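Local coordinates for ubiquitin-conjugating enzyme-like protein (Leishmania mexicana, PDB 6ZM3) that probably acts as a ubiquitin-conjugating enzyme variant, pairing with an active conjugating enzyme to help build ubiquitin chains, at residues B[77-82]-B[118-123]. Sequence-based numbering, arbitrary orientation.
Sequences PHIRFL and SELRKE
Ile79 and Phe81 of strand 78-81 meet Leu120 of helix 113-125 in the sheet-helix core of a ubiquitin-conjugating (UBC) fold. The contact is purely apolar, and all three side chains are buried. No hydrogen bond joins the two segments. The backbones stay well apart, with Ile79 CA and Leu120 CA 10.2 Å from each other, and the side chains bridge the distance.

Ile79 and Leu120 reach toward each other tip to tip. Leu120 CD1 lies 4.0 Å from Ile79 CG2. Leu120 CD1 is also 4.3 Å from Ile79 CD1, so one leucine methyl faces both methyls of the isoleucine. The torsions of Ile79 explain this. With CG1 beside the backbone N (chi1 -51°) and CD1 extended from it (chi2 -164°), CG2 and CD1 both come near the same leucine methyl.

Leu120 reaches the Phe81 ring with both methyls. Leu120 CD1 is 4.3 Å from Phe81 CE1, an oblique approach to the ring. Leu120 CD2 is 4.4 Å from the same Phe81 CE1. Of the two methyls, CD1 sits between the isoleucine and the ring, while CD2 approaches the ring alone. The leucine thus serves two residues spaced two apart on the strand, whose side chains share one side of it.

This is one point where the four-stranded antiparallel sheet of the UBC fold packs against a helix. Strand 78-81 is the last in the sheet order, next to strand 61-67. Leu64 of that neighbour touches both Ile79 and Phe81. Cys116 and Met124 carry the packing along helix 113-125, against Ile79 and Phe81 respectively, and Phe104 of helix 102-105 also touches Ile79.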
loop_
_atom_site.group_PDB
_atom_site.type_symbol
_atom_site.label_atom_id
_atom_site.label_comp_id
_atom_site.label_asym_id
_atom_site.label_seq_id
_atom_site.Cartn_x
_atom_site.Cartn_y
_atom_site.Cartn_z
ATOM N N PRO B 77 9.334 -20.140 -8.759
ATOM C CA PRO B 77 9.532 -19.145 -7.714
ATOM C C PRO B 77 8.516 -19.404 -6.600
ATOM O O PRO B 77 7.444 -19.970 -6.842
ATOM C CB PRO B 77 9.155 -17.822 -8.394
ATOM C CG PRO B 77 8.255 -18.181 -9.562
ATOM C CD PRO B 77 8.648 -19.592 -9.935
ATOM N N HIS B 78 8.852 -18.954 -5.395
ATOM C CA HIS B 78 7.927 -18.987 -4.266
ATOM C C HIS B 78 7.159 -17.678 -4.255
ATOM O O HIS B 78 7.790 -16.632 -4.124
ATOM C CB HIS B 78 8.716 -19.198 -2.969
ATOM C CG HIS B 78 9.616 -20.387 -3.039
ATOM N ND1 HIS B 78 9.130 -21.676 -3.142
ATOM C CD2 HIS B 78 10.964 -20.495 -3.038
ATOM C CE1 HIS B 78 10.134 -22.522 -3.181
ATOM N NE2 HIS B 78 11.271 -21.823 -3.121
ATOM N N ILE B 79 5.838 -17.758 -4.455
ATOM C CA ILE B 79 4.955 -16.609 -4.538
ATOM C C ILE B 79 4.011 -16.666 -3.333
ATOM O O ILE B 79 3.356 -17.684 -3.095
ATOM C CB ILE B 79 4.205 -16.576 -5.890
ATOM C CG1 ILE B 79 5.157 -16.715 -7.093
ATOM C CG2 ILE B 79 3.290 -15.358 -6.030
ATOM C CD1 ILE B 79 4.519 -16.308 -8.426
ATOM N N ARG B 80 3.946 -15.557 -2.583
ATOM C CA ARG B 80 3.022 -15.400 -1.465
ATOM C C ARG B 80 2.207 -14.132 -1.719
ATOM O O ARG B 80 2.782 -13.072 -2.003
ATOM C CB ARG B 80 3.834 -15.126 -0.197
ATOM C CG ARG B 80 3.210 -15.592 1.111
ATOM C CD ARG B 80 4.188 -15.552 2.278
ATOM N NE ARG B 80 5.128 -14.427 2.214
ATOM C CZ ARG B 80 5.041 -13.297 2.935
ATOM N NH1 ARG B 80 4.058 -13.127 3.806
ATOM N NH2 ARG B 80 5.954 -12.344 2.806
ATOM N N PHE B 81 0.889 -14.217 -1.550
ATOM C CA PHE B 81 0.095 -12.999 -1.540
ATOM C C PHE B 81 0.306 -12.292 -0.204
ATOM O O PHE B 81 0.283 -12.936 0.854
ATOM C CB PHE B 81 -1.388 -13.283 -1.768
ATOM C CG PHE B 81 -1.813 -13.431 -3.209
ATOM C CD1 PHE B 81 -1.697 -14.661 -3.855
ATOM C CD2 PHE B 81 -2.359 -12.364 -3.904
ATOM C CE1 PHE B 81 -2.103 -14.798 -5.174
ATOM C CE2 PHE B 81 -2.782 -12.509 -5.209
ATOM C CZ PHE B 81 -2.665 -13.735 -5.833
ATOM N N LEU B 82 0.498 -10.972 -0.265
ATOM C CA LEU B 82 0.523 -10.146 0.937
ATOM C C LEU B 82 -0.876 -9.611 1.211
ATOM O O LEU B 82 -1.269 -9.508 2.377
ATOM C CB LEU B 82 1.502 -8.986 0.764
ATOM C CG LEU B 82 2.974 -9.368 0.610
ATOM C CD1 LEU B 82 3.840 -8.114 0.651
ATOM C CD2 LEU B 82 3.425 -10.341 1.683
ATOM N N SER B 118 0.425 -12.897 -14.470
ATOM C CA SER B 118 -0.674 -12.849 -15.420
ATOM C C SER B 118 -1.581 -14.057 -15.233
ATOM O O SER B 118 -2.785 -13.919 -15.358
ATOM C CB SER B 118 -0.227 -12.737 -16.858
ATOM O OG SER B 118 -0.316 -11.391 -17.264
ATOM N N GLU B 119 -0.961 -15.212 -14.958
ATOM C CA GLU B 119 -1.641 -16.491 -14.784
ATOM C C GLU B 119 -2.410 -16.557 -13.460
ATOM O O GLU B 119 -3.485 -17.167 -13.422
ATOM C CB GLU B 119 -0.701 -17.677 -14.992
ATOM C CG GLU B 119 -0.253 -17.852 -16.452
ATOM C CD GLU B 119 -1.343 -18.301 -17.410
ATOM O OE1 GLU B 119 -2.060 -19.247 -17.049
ATOM O OE2 GLU B 119 -1.539 -17.655 -18.470
ATOM N N LEU B 120 -1.880 -15.948 -12.385
ATOM C CA LEU B 120 -2.681 -15.754 -11.175
ATOM C C LEU B 120 -3.860 -14.813 -11.420
ATOM O O LEU B 120 -4.967 -15.022 -10.907
ATOM C CB LEU B 120 -1.772 -15.288 -10.036
ATOM C CG LEU B 120 -0.868 -16.386 -9.503
ATOM C CD1 LEU B 120 0.235 -15.829 -8.609
ATOM C CD2 LEU B 120 -1.713 -17.410 -8.734
ATOM N N ARG B 121 -3.656 -13.778 -12.248
ATOM C CA ARG B 121 -4.729 -12.861 -12.575
ATOM C C ARG B 121 -5.828 -13.525 -13.407
ATOM O O ARG B 121 -7.005 -13.271 -13.183
ATOM C CB ARG B 121 -4.188 -11.600 -13.262
ATOM C CG ARG B 121 -5.207 -10.477 -13.300
ATOM C CD ARG B 121 -4.602 -9.259 -13.957
ATOM N NE ARG B 121 -5.558 -8.255 -14.356
ATOM C CZ ARG B 121 -6.190 -8.234 -15.536
ATOM N NH1 ARG B 121 -6.049 -9.222 -16.415
ATOM N NH2 ARG B 121 -7.004 -7.241 -15.815
ATOM N N LYS B 122 -5.452 -14.404 -14.337
ATOM C CA LYS B 122 -6.454 -15.147 -15.089
ATOM C C LYS B 122 -7.234 -16.061 -14.139
ATOM O O LYS B 122 -8.443 -16.169 -14.284
ATOM C CB LYS B 122 -5.789 -15.997 -16.176
ATOM C CG LYS B 122 -5.073 -15.252 -17.299
ATOM C CD LYS B 122 -4.926 -16.104 -18.550
ATOM N N GLU B 123 -6.560 -16.669 -13.143
ATOM C CA GLU B 123 -7.200 -17.552 -12.168
ATOM C C GLU B 123 -8.378 -16.853 -11.504
ATOM O O GLU B 123 -9.333 -17.514 -11.109
ATOM C CB GLU B 123 -6.262 -17.997 -11.039
ATOM C CG GLU B 123 -5.323 -19.132 -11.382
ATOM C CD GLU B 123 -5.927 -20.527 -11.452
ATOM O OE1 GLU B 123 -7.164 -20.665 -11.275
ATOM O OE2 GLU B 123 -5.165 -21.481 -11.692
#